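Local coordinates for protein butyryl-CoA dehydrogenase (Marinomonas mediterranea, PDB 6CXT) that is a flavoprotein of the acyl-CoA dehydrogenase family, carrying bound FAD in a fold of helical domains around a beta-rich middle domain, at residues 184-198 against 210-224. Sequence-based numbering, arbitrary orientation.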
ATOM      1  N   PHE B 184      11.216  40.232   1.453  1.00 23.49           N
ATOM      2  CA  PHE B 184      10.669  41.593   1.631  1.00 25.62           C
ATOM      3  C   PHE B 184       9.209  41.494   2.066  1.00 25.75           C
ATOM      4  O   PHE B 184       8.493  40.593   1.618  1.00 26.45           O
ATOM      5  CB  PHE B 184      10.649  42.296   0.261  1.00 24.81           C
ATOM      6  CG  PHE B 184      12.010  42.515  -0.332  1.00 27.05           C
ATOM      7  CD1 PHE B 184      12.778  43.647   0.028  1.00 27.73           C
ATOM      8  CD2 PHE B 184      12.523  41.621  -1.275  1.00 26.63           C
ATOM      9  CE1 PHE B 184      14.025  43.856  -0.548  1.00 27.77           C
ATOM     10  CE2 PHE B 184      13.781  41.817  -1.852  1.00 30.49           C
ATOM     11  CZ  PHE B 184      14.527  42.959  -1.494  1.00 28.11           C
ATOM     12  N   VAL B 185       8.780  42.395   2.925  1.00 23.50           N
ATOM     13  CA  VAL B 185       7.359  42.574   3.226  1.00 23.60           C
ATOM     14  C   VAL B 185       6.869  43.675   2.303  1.00 26.39           C
ATOM     15  O   VAL B 185       7.404  44.796   2.344  1.00 25.71           O
ATOM     16  CB  VAL B 185       7.148  43.011   4.677  1.00 25.89           C
ATOM     17  CG1 VAL B 185       5.670  43.327   4.945  1.00 29.35           C
ATOM     18  CG2 VAL B 185       7.639  41.942   5.641  1.00 28.91           C
ATOM     19  N   VAL B 186       5.899  43.372   1.443  1.00 23.12           N
ATOM     20  CA  VAL B 186       5.442  44.299   0.412  1.00 23.35           C
ATOM     21  C   VAL B 186       4.003  44.703   0.773  1.00 23.71           C
ATOM     22  O   VAL B 186       3.093  43.866   0.677  1.00 23.03           O
ATOM     23  CB  VAL B 186       5.520  43.693  -0.985  1.00 23.54           C
ATOM     24  CG1 VAL B 186       5.033  44.673  -2.061  1.00 23.54           C
ATOM     25  CG2 VAL B 186       6.937  43.223  -1.285  1.00 25.04           C
ATOM     26  N   PRO B 187       3.782  45.942   1.176  1.00 21.20           N
ATOM     27  CA  PRO B 187       2.409  46.328   1.473  1.00 20.33           C
ATOM     28  C   PRO B 187       1.510  46.273   0.230  1.00 20.00           C
ATOM     29  O   PRO B 187       1.935  46.549  -0.849  1.00 19.78           O
ATOM     30  CB  PRO B 187       2.544  47.745   2.033  1.00 21.72           C
ATOM     31  CG  PRO B 187       3.968  47.889   2.394  1.00 21.66           C
ATOM     32  CD  PRO B 187       4.733  47.010   1.463  1.00 22.07           C
ATOM     33  N   ARG B 188       0.269  45.871   0.425  1.00 19.61           N
ATOM     34  CA  ARG B 188      -0.722  45.773  -0.626  1.00 24.69           C
ATOM     35  C   ARG B 188      -0.915  47.092  -1.401  1.00 33.43           C
ATOM     36  O   ARG B 188      -1.074  47.044  -2.547  1.00 46.45           O
ATOM     37  CB  ARG B 188      -2.055  45.296  -0.057  1.00 20.54           C
ATOM     38  CG  ARG B 188      -3.172  45.052  -1.047  1.00 20.99           C
ATOM     39  CD  ARG B 188      -2.836  44.121  -2.175  1.00 20.76           C
ATOM     40  NE  ARG B 188      -3.975  43.769  -2.990  1.00 19.87           N
ATOM     41  CZ  ARG B 188      -4.909  42.908  -2.652  1.00 20.69           C
ATOM     42  NH1 ARG B 188      -4.869  42.312  -1.494  1.00 21.88           N
ATOM     43  NH2 ARG B 188      -5.891  42.664  -3.484  1.00 19.56           N
ATOM     44  N   ASN B 189      -0.871  48.233  -0.734  1.00 32.78           N
ATOM     45  CA  ASN B 189      -1.041  49.527  -1.388  1.00 25.32           C
ATOM     46  C   ASN B 189       0.140  50.010  -2.257  1.00 24.36           C
ATOM     47  O   ASN B 189       0.091  51.055  -2.814  1.00 25.75           O
ATOM     48  CB  ASN B 189      -1.508  50.580  -0.379  1.00 25.13           C
ATOM     49  CG  ASN B 189      -2.873  50.257   0.216  1.00 28.45           C
ATOM     50  OD1 ASN B 189      -3.508  49.344  -0.212  1.00 28.55           O
ATOM     51  ND2 ASN B 189      -3.289  50.995   1.211  1.00 26.87           N
ATOM     52  N   THR B 190       1.189  49.229  -2.355  1.00 21.27           N
ATOM     53  CA  THR B 190       2.350  49.554  -3.215  1.00 19.89           C
ATOM     54  C   THR B 190       1.868  49.595  -4.680  1.00 23.54           C
ATOM     55  O   THR B 190       1.412  48.558  -5.233  1.00 24.26           O
ATOM     56  CB  THR B 190       3.509  48.531  -3.047  1.00 19.70           C
ATOM     57  OG1 THR B 190       3.840  48.395  -1.659  1.00 18.91           O
ATOM     58  CG2 THR B 190       4.728  48.911  -3.887  1.00 19.44           C
ATOM     59  N   PRO B 191       1.984  50.783  -5.358  1.00 22.62           N
ATOM     60  CA  PRO B 191       1.664  50.794  -6.758  1.00 20.47           C
ATOM     61  C   PRO B 191       2.421  49.767  -7.543  1.00 22.22           C
ATOM     62  O   PRO B 191       3.638  49.574  -7.379  1.00 22.64           O
ATOM     63  CB  PRO B 191       2.067  52.225  -7.210  1.00 22.02           C
ATOM     64  CG  PRO B 191       1.785  53.029  -5.985  1.00 20.33           C
ATOM     65  CD  PRO B 191       2.371  52.137  -4.900  1.00 20.72           C
ATOM     66  N   GLY B 192       1.696  49.103  -8.429  1.00 19.66           N
ATOM     67  CA  GLY B 192       2.311  48.105  -9.307  1.00 20.39           C
ATOM     68  C   GLY B 192       1.881  46.643  -8.962  1.00 21.13           C
ATOM     69  O   GLY B 192       2.135  45.730  -9.750  1.00 23.38           O
ATOM     70  N   ILE B 193       1.237  46.446  -7.816  1.00 20.58           N
ATOM     71  CA  ILE B 193       0.594  45.129  -7.470  1.00 19.64           C
ATOM     72  C   ILE B 193      -0.750  44.939  -8.204  1.00 19.74           C
ATOM     73  O   ILE B 193      -1.622  45.822  -8.181  1.00 20.29           O
ATOM     74  CB  ILE B 193       0.381  44.961  -5.960  1.00 20.12           C
ATOM     75  CG1 ILE B 193       1.721  45.000  -5.246  1.00 19.54           C
ATOM     76  CG2 ILE B 193      -0.419  43.650  -5.653  1.00 21.49           C
ATOM     77  CD1 ILE B 193       1.548  45.088  -3.745  1.00 19.63           C
ATOM     78  N   SER B 194      -0.913  43.795  -8.875  1.00 19.99           N
ATOM     79  CA  SER B 194      -2.240  43.386  -9.373  1.00 19.66           C
ATOM     80  C   SER B 194      -2.448  41.888  -8.934  1.00 19.87           C
ATOM     81  O   SER B 194      -1.460  41.154  -8.704  1.00 18.88           O
ATOM     82  CB  SER B 194      -2.377  43.565 -10.857  1.00 19.99           C
ATOM     83  OG  SER B 194      -1.309  42.865 -11.434  1.00 25.33           O
ATOM     84  N   VAL B 195      -3.709  41.536  -8.705  1.00 18.42           N
ATOM     85  CA  VAL B 195      -4.039  40.238  -8.133  1.00 17.46           C
ATOM     86  C   VAL B 195      -5.159  39.683  -9.016  1.00 19.19           C
ATOM     87  O   VAL B 195      -6.167  40.388  -9.291  1.00 19.74           O
ATOM     88  CB  VAL B 195      -4.527  40.419  -6.684  1.00 19.99           C
ATOM     89  CG1 VAL B 195      -4.889  39.054  -6.034  1.00 18.44           C
ATOM     90  CG2 VAL B 195      -3.520  41.192  -5.815  1.00 18.81           C
ATOM     91  N   GLY B 196      -5.034  38.413  -9.445  1.00 20.32           N
ATOM     92  CA  GLY B 196      -6.106  37.766 -10.219  1.00 19.18           C
ATOM     93  C   GLY B 196      -7.228  37.312  -9.291  1.00 18.30           C
ATOM     94  O   GLY B 196      -7.059  37.256  -8.057  1.00 17.49           O
ATOM     95  N   ASN B 197      -8.386  36.947  -9.869  1.00 19.23           N
ATOM     96  CA  ASN B 197      -9.485  36.467  -9.040  1.00 21.01           C
ATOM     97  C   ASN B 197      -9.075  35.133  -8.360  1.00 20.40           C
ATOM     98  O   ASN B 197      -8.207  34.420  -8.882  1.00 18.37           O
ATOM     99  CB  ASN B 197     -10.745  36.229  -9.925  1.00 23.43           C
ATOM    100  CG  ASN B 197     -11.442  37.540 -10.313  1.00 27.84           C
ATOM    101  OD1 ASN B 197     -11.124  38.587  -9.793  1.00 27.95           O
ATOM    102  ND2 ASN B 197     -12.421  37.460 -11.179  1.00 28.77           N
ATOM    103  N   ASP B 198      -9.706  34.815  -7.253  1.00 19.93           N
ATOM    104  CA  ASP B 198      -9.466  33.586  -6.541  1.00 20.14           C
ATOM    105  C   ASP B 198      -9.627  32.389  -7.491  1.00 19.52           C
ATOM    106  O   ASP B 198     -10.557  32.331  -8.195  1.00 19.47           O
ATOM    107  CB  ASP B 198     -10.483  33.431  -5.412  1.00 21.52           C
ATOM    108  CG  ASP B 198     -10.334  34.458  -4.312  1.00 25.56           C
ATOM    109  OD1 ASP B 198      -9.403  35.237  -4.317  1.00 24.32           O
ATOM    110  OD2 ASP B 198     -11.160  34.461  -3.418  1.00 26.70           O
ATOM    111  N   ASN B 210      -4.300  32.878  -5.331  1.00 17.00           N
ATOM    112  CA  ASN B 210      -4.293  33.844  -6.420  1.00 16.59           C
ATOM    113  C   ASN B 210      -2.932  34.017  -7.079  1.00 18.09           C
ATOM    114  O   ASN B 210      -1.891  33.895  -6.438  1.00 17.25           O
ATOM    115  CB  ASN B 210      -4.628  35.273  -5.839  1.00 16.97           C
ATOM    116  CG  ASN B 210      -5.852  35.289  -4.984  1.00 16.15           C
ATOM    117  OD1 ASN B 210      -5.771  35.019  -3.790  1.00 17.34           O
ATOM    118  ND2 ASN B 210      -7.006  35.632  -5.583  1.00 15.83           N
ATOM    119  N   GLN B 211      -2.979  34.413  -8.337  1.00 17.99           N
ATOM    120  CA  GLN B 211      -1.786  34.954  -9.008  1.00 21.50           C
ATOM    121  C   GLN B 211      -1.608  36.434  -8.529  1.00 20.23           C
ATOM    122  O   GLN B 211      -2.606  37.175  -8.422  1.00 18.31           O
ATOM    123  CB  GLN B 211      -2.029  34.904 -10.504  1.00 24.82           C
ATOM    124  CG  GLN B 211      -0.783  35.157 -11.317  1.00 36.61           C
ATOM    125  CD  GLN B 211      -0.929  34.561 -12.679  1.00 50.02           C
ATOM    126  OE1 GLN B 211      -1.820  34.946 -13.441  1.00 54.12           O
ATOM    127  NE2 GLN B 211      -0.084  33.582 -12.988  1.00 56.07           N
ATOM    128  N   VAL B 212      -0.363  36.814  -8.251  1.00 20.50           N
ATOM    129  CA  VAL B 212      -0.060  38.187  -7.822  1.00 21.46           C
ATOM    130  C   VAL B 212       1.114  38.616  -8.690  1.00 22.38           C
ATOM    131  O   VAL B 212       2.093  37.850  -8.819  1.00 24.75           O
ATOM    132  CB  VAL B 212       0.317  38.326  -6.333  1.00 20.89           C
ATOM    133  CG1 VAL B 212       0.518  39.832  -5.981  1.00 21.52           C
ATOM    134  CG2 VAL B 212      -0.769  37.728  -5.401  1.00 21.61           C
ATOM    135  N   PHE B 213       0.980  39.786  -9.338  1.00 21.85           N
ATOM    136  CA  PHE B 213       2.070  40.341 -10.188  1.00 23.32           C
ATOM    137  C   PHE B 213       2.635  41.626  -9.532  1.00 24.59           C
ATOM    138  O   PHE B 213       1.882  42.424  -8.949  1.00 22.02           O
ATOM    139  CB  PHE B 213       1.633  40.558 -11.658  1.00 26.98           C
ATOM    140  CG  PHE B 213       2.816  40.751 -12.599  1.00 40.46           C
ATOM    141  CD1 PHE B 213       3.482  39.639 -13.173  1.00 41.09           C
ATOM    142  CD2 PHE B 213       3.341  42.061 -12.886  1.00 47.49           C
ATOM    143  CE1 PHE B 213       4.605  39.822 -14.013  1.00 46.15           C
ATOM    144  CE2 PHE B 213       4.469  42.226 -13.725  1.00 40.81           C
ATOM    145  CZ  PHE B 213       5.097  41.112 -14.280  1.00 43.59           C
ATOM    146  N   PHE B 214       3.956  41.770  -9.583  1.00 23.98           N
ATOM    147  CA  PHE B 214       4.639  42.937  -9.012  1.00 23.72           C
ATOM    148  C   PHE B 214       5.290  43.610 -10.198  1.00 24.52           C
ATOM    149  O   PHE B 214       6.233  43.073 -10.812  1.00 24.52           O
ATOM    150  CB  PHE B 214       5.639  42.495  -7.960  1.00 23.14           C
ATOM    151  CG  PHE B 214       5.008  41.809  -6.780  1.00 23.48           C
ATOM    152  CD1 PHE B 214       4.493  42.536  -5.700  1.00 22.63           C
ATOM    153  CD2 PHE B 214       4.916  40.398  -6.748  1.00 24.36           C
ATOM    154  CE1 PHE B 214       3.912  41.927  -4.588  1.00 24.02           C
ATOM    155  CE2 PHE B 214       4.325  39.771  -5.631  1.00 22.87           C
ATOM    156  CZ  PHE B 214       3.821  40.514  -4.558  1.00 24.56           C
ATOM    157  N   ASP B 215       4.699  44.722 -10.607  1.00 25.55           N
ATOM    158  CA  ASP B 215       5.163  45.468 -11.784  1.00 29.89           C
ATOM    159  C   ASP B 215       5.908  46.699 -11.264  1.00 30.04           C
ATOM    160  O   ASP B 215       5.264  47.711 -10.891  1.00 26.30           O
ATOM    161  CB  ASP B 215       3.955  45.867 -12.647  1.00 32.00           C
ATOM    162  CG  ASP B 215       4.316  46.776 -13.825  1.00 36.51           C
ATOM    163  OD1 ASP B 215       5.480  46.890 -14.209  1.00 35.60           O
ATOM    164  OD2 ASP B 215       3.390  47.366 -14.405  1.00 39.17           O
ATOM    165  N   ASN B 216       7.241  46.591 -11.193  1.00 31.31           N
ATOM    166  CA  ASN B 216       8.092  47.709 -10.713  1.00 31.32           C
ATOM    167  C   ASN B 216       7.566  48.317  -9.448  1.00 29.42           C
ATOM    168  O   ASN B 216       7.208  49.497  -9.395  1.00 29.62           O
ATOM    169  CB  ASN B 216       8.282  48.767 -11.831  1.00 36.61           C
ATOM    170  CG  ASN B 216       9.207  48.254 -12.953  1.00 44.44           C
ATOM    171  OD1 ASN B 216      10.310  47.733 -12.700  1.00 47.33           O
ATOM    172  ND2 ASN B 216       8.756  48.376 -14.190  1.00 51.80           N
ATOM    173  N   CYS B 217       7.479  47.496  -8.415  1.00 26.40           N
ATOM    174  CA  CYS B 217       6.977  47.924  -7.139  1.00 22.63           C
ATOM    175  C   CYS B 217       8.177  48.463  -6.411  1.00 28.76           C
ATOM    176  O   CYS B 217       9.172  47.734  -6.238  1.00 31.45           O
ATOM    177  CB  CYS B 217       6.396  46.722  -6.347  1.00 23.15           C
ATOM    178  SG  CYS B 217       4.841  46.212  -7.091  1.00 27.13           S
ATOM    179  N   THR B 218       8.059  49.708  -5.936  1.00 26.65           N
ATOM    180  CA  THR B 218       9.088  50.334  -5.121  1.00 25.04           C
ATOM    181  C   THR B 218       8.811  50.260  -3.680  1.00 24.84           C
ATOM    182  O   THR B 218       7.778  50.744  -3.183  1.00 27.32           O
ATOM    183  CB  THR B 218       9.290  51.808  -5.608  1.00 26.50           C
ATOM    184  OG1 THR B 218       9.729  51.702  -6.956  1.00 28.71           O
ATOM    185  CG2 THR B 218      10.329  52.520  -4.758  1.00 29.05           C
ATOM    186  N   ILE B 219       9.736  49.671  -2.937  1.00 24.00           N
ATOM    187  CA  ILE B 219       9.539  49.679  -1.493  1.00 26.22           C
ATOM    188  C   ILE B 219      10.812  50.143  -0.753  1.00 26.35           C
ATOM    189  O   ILE B 219      11.936  49.897  -1.220  1.00 28.90           O
ATOM    190  CB  ILE B 219       9.150  48.266  -0.944  1.00 30.22           C
ATOM    191  CG1 ILE B 219      10.229  47.262  -1.338  1.00 28.41           C
ATOM    192  CG2 ILE B 219       7.796  47.776  -1.523  1.00 30.00           C
ATOM    193  CD1 ILE B 219      10.051  45.935  -0.640  1.00 32.99           C
ATOM    194  N   HIS B 220      10.605  50.729   0.413  1.00 28.28           N
ATOM    195  CA  HIS B 220      11.712  51.190   1.218  1.00 37.52           C
ATOM    196  C   HIS B 220      12.481  49.989   1.746  1.00 40.35           C
ATOM    197  O   HIS B 220      11.889  48.959   2.063  1.00 37.95           O
ATOM    198  CB  HIS B 220      11.229  52.042   2.376  1.00 40.89           C
ATOM    199  CG  HIS B 220      12.339  52.771   3.054  1.00 51.11           C
ATOM    200  ND1 HIS B 220      12.883  52.356   4.248  1.00 52.91           N
ATOM    201  CD2 HIS B 220      13.052  53.860   2.674  1.00 55.81           C
ATOM    202  CE1 HIS B 220      13.869  53.169   4.587  1.00 57.86           C
ATOM    203  NE2 HIS B 220      13.991  54.090   3.650  1.00 53.53           N
ATOM    204  N   LYS B 221      13.796  50.130   1.843  1.00 38.37           N
ATOM    205  CA  LYS B 221      14.658  49.057   2.335  1.00 38.29           C
ATOM    206  C   LYS B 221      14.315  48.573   3.740  1.00 32.96           C
ATOM    207  O   LYS B 221      14.620  47.429   4.047  1.00 36.52           O
ATOM    208  CB  LYS B 221      16.138  49.459   2.266  1.00 43.82           C
ATOM    209  CG  LYS B 221      16.509  50.508   3.304  1.00 43.01           C
ATOM    210  CD  LYS B 221      17.987  50.838   3.234  1.00 45.41           C
ATOM    211  CE  LYS B 221      18.313  51.943   4.226  1.00 51.97           C
ATOM    212  NZ  LYS B 221      19.744  52.306   4.077  1.00 51.19           N
ATOM    213  N   ASP B 222      13.676  49.387   4.584  1.00 30.35           N
ATOM    214  CA  ASP B 222      13.280  48.916   5.907  1.00 32.73           C
ATOM    215  C   ASP B 222      12.220  47.792   5.839  1.00 31.35           C
ATOM    216  O   ASP B 222      11.899  47.201   6.852  1.00 31.31           O
ATOM    217  CB  ASP B 222      12.703  50.045   6.766  1.00 36.56           C
ATOM    218  CG  ASP B 222      13.748  51.138   7.116  1.00 48.67           C
ATOM    219  OD1 ASP B 222      14.974  50.990   6.820  1.00 46.23           O
ATOM    220  OD2 ASP B 222      13.316  52.165   7.689  1.00 45.64           O
ATOM    221  N   TYR B 223      11.632  47.576   4.670  1.00 31.29           N
ATOM    222  CA  TYR B 223      10.694  46.449   4.470  1.00 30.52           C
ATOM    223  C   TYR B 223      11.395  45.109   4.193  1.00 30.91           C
ATOM    224  O   TYR B 223      10.712  44.071   4.179  1.00 29.61           O
ATOM    225  CB  TYR B 223       9.673  46.761   3.345  1.00 27.01           C
ATOM    226  CG  TYR B 223       8.578  47.683   3.819  1.00 31.81           C
ATOM    227  CD1 TYR B 223       7.604  47.235   4.714  1.00 28.96           C
ATOM    228  CD2 TYR B 223       8.540  49.040   3.404  1.00 33.74           C
ATOM    229  CE1 TYR B 223       6.618  48.085   5.193  1.00 30.80           C
ATOM    230  CE2 TYR B 223       7.541  49.899   3.862  1.00 34.61           C
ATOM    231  CZ  TYR B 223       6.586  49.421   4.738  1.00 33.32           C
ATOM    232  OH  TYR B 223       5.625  50.268   5.186  1.00 32.71           O
ATOM    233  N   ALA B 224      12.721  45.122   3.965  1.00 29.87           N
ATOM    234  CA  ALA B 224      13.498  43.874   3.826  1.00 30.50           C
ATOM    235  C   ALA B 224      13.490  43.126   5.145  1.00 32.01           C
ATOM    236  O   ALA B 224      13.569  43.726   6.224  1.00 31.83           O
ATOM    237  CB  ALA B 224      14.928  44.118   3.329  1.00 33.66           C
TER
HETATM  238  O   HOH W   1       5.700  51.269  -6.622  1.00 22.49           O
HETATM  239  O   HOH W   2      -5.629  34.447  -9.668  1.00 20.63           O
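Ile-193 and Phe-214 sit side by side on one face of the sheet, a non-hydrogen-bonded pair where strand 193-195 runs antiparallel to the first part of strand 209-220. From CB of Ile-193, chi1 of -61° sets CG1 anti to the carbonyl carbon, a course that brings it to CD1 of Phe-214 (3.7 Å) and SG of Cys-217. CD1 of Ile-193 continues to 4.0 Å from CE1 of Phe-214, while the CG2 branch reaches CG1 of Val-212 at 3.9 Å; a beta-branched residue thus fills two directions at once. CE1 of Phe-214 also receives CG1 of Val-186, from strand 181-187. Ser-194 and Phe-213 exchange both backbone N-H...O bonds. At the ladder's end ND2 of Asn-210 spends its two hydrogens on Gly-196 O (3.0 Å) and Asp-198 OD1 (2.7 Å), a task suited to a primary amide. At Gly-192 (phi 110°) a CB would run into Asp-215 O and crowd the preceding carbonyl O, so glycine suits the place. In a second, separate ladder, where Phe-184 pairs with Ala-224, Val-185 N donates to Tyr-223 O; nearby, Pro-187 CG lies over one face of the Tyr-223 ring, a CH-pi contact. Ile-219 packs CD1 against Phe-184 CD1 (3.6 Å), its CG2 near Thr-190. The contact bridges the middle domain's two sheets: strand 147-158 flanks strand 209-220, strand 165-171 flanks strand 181-187, and helix 104-114 packs against Val-185 and Tyr-223.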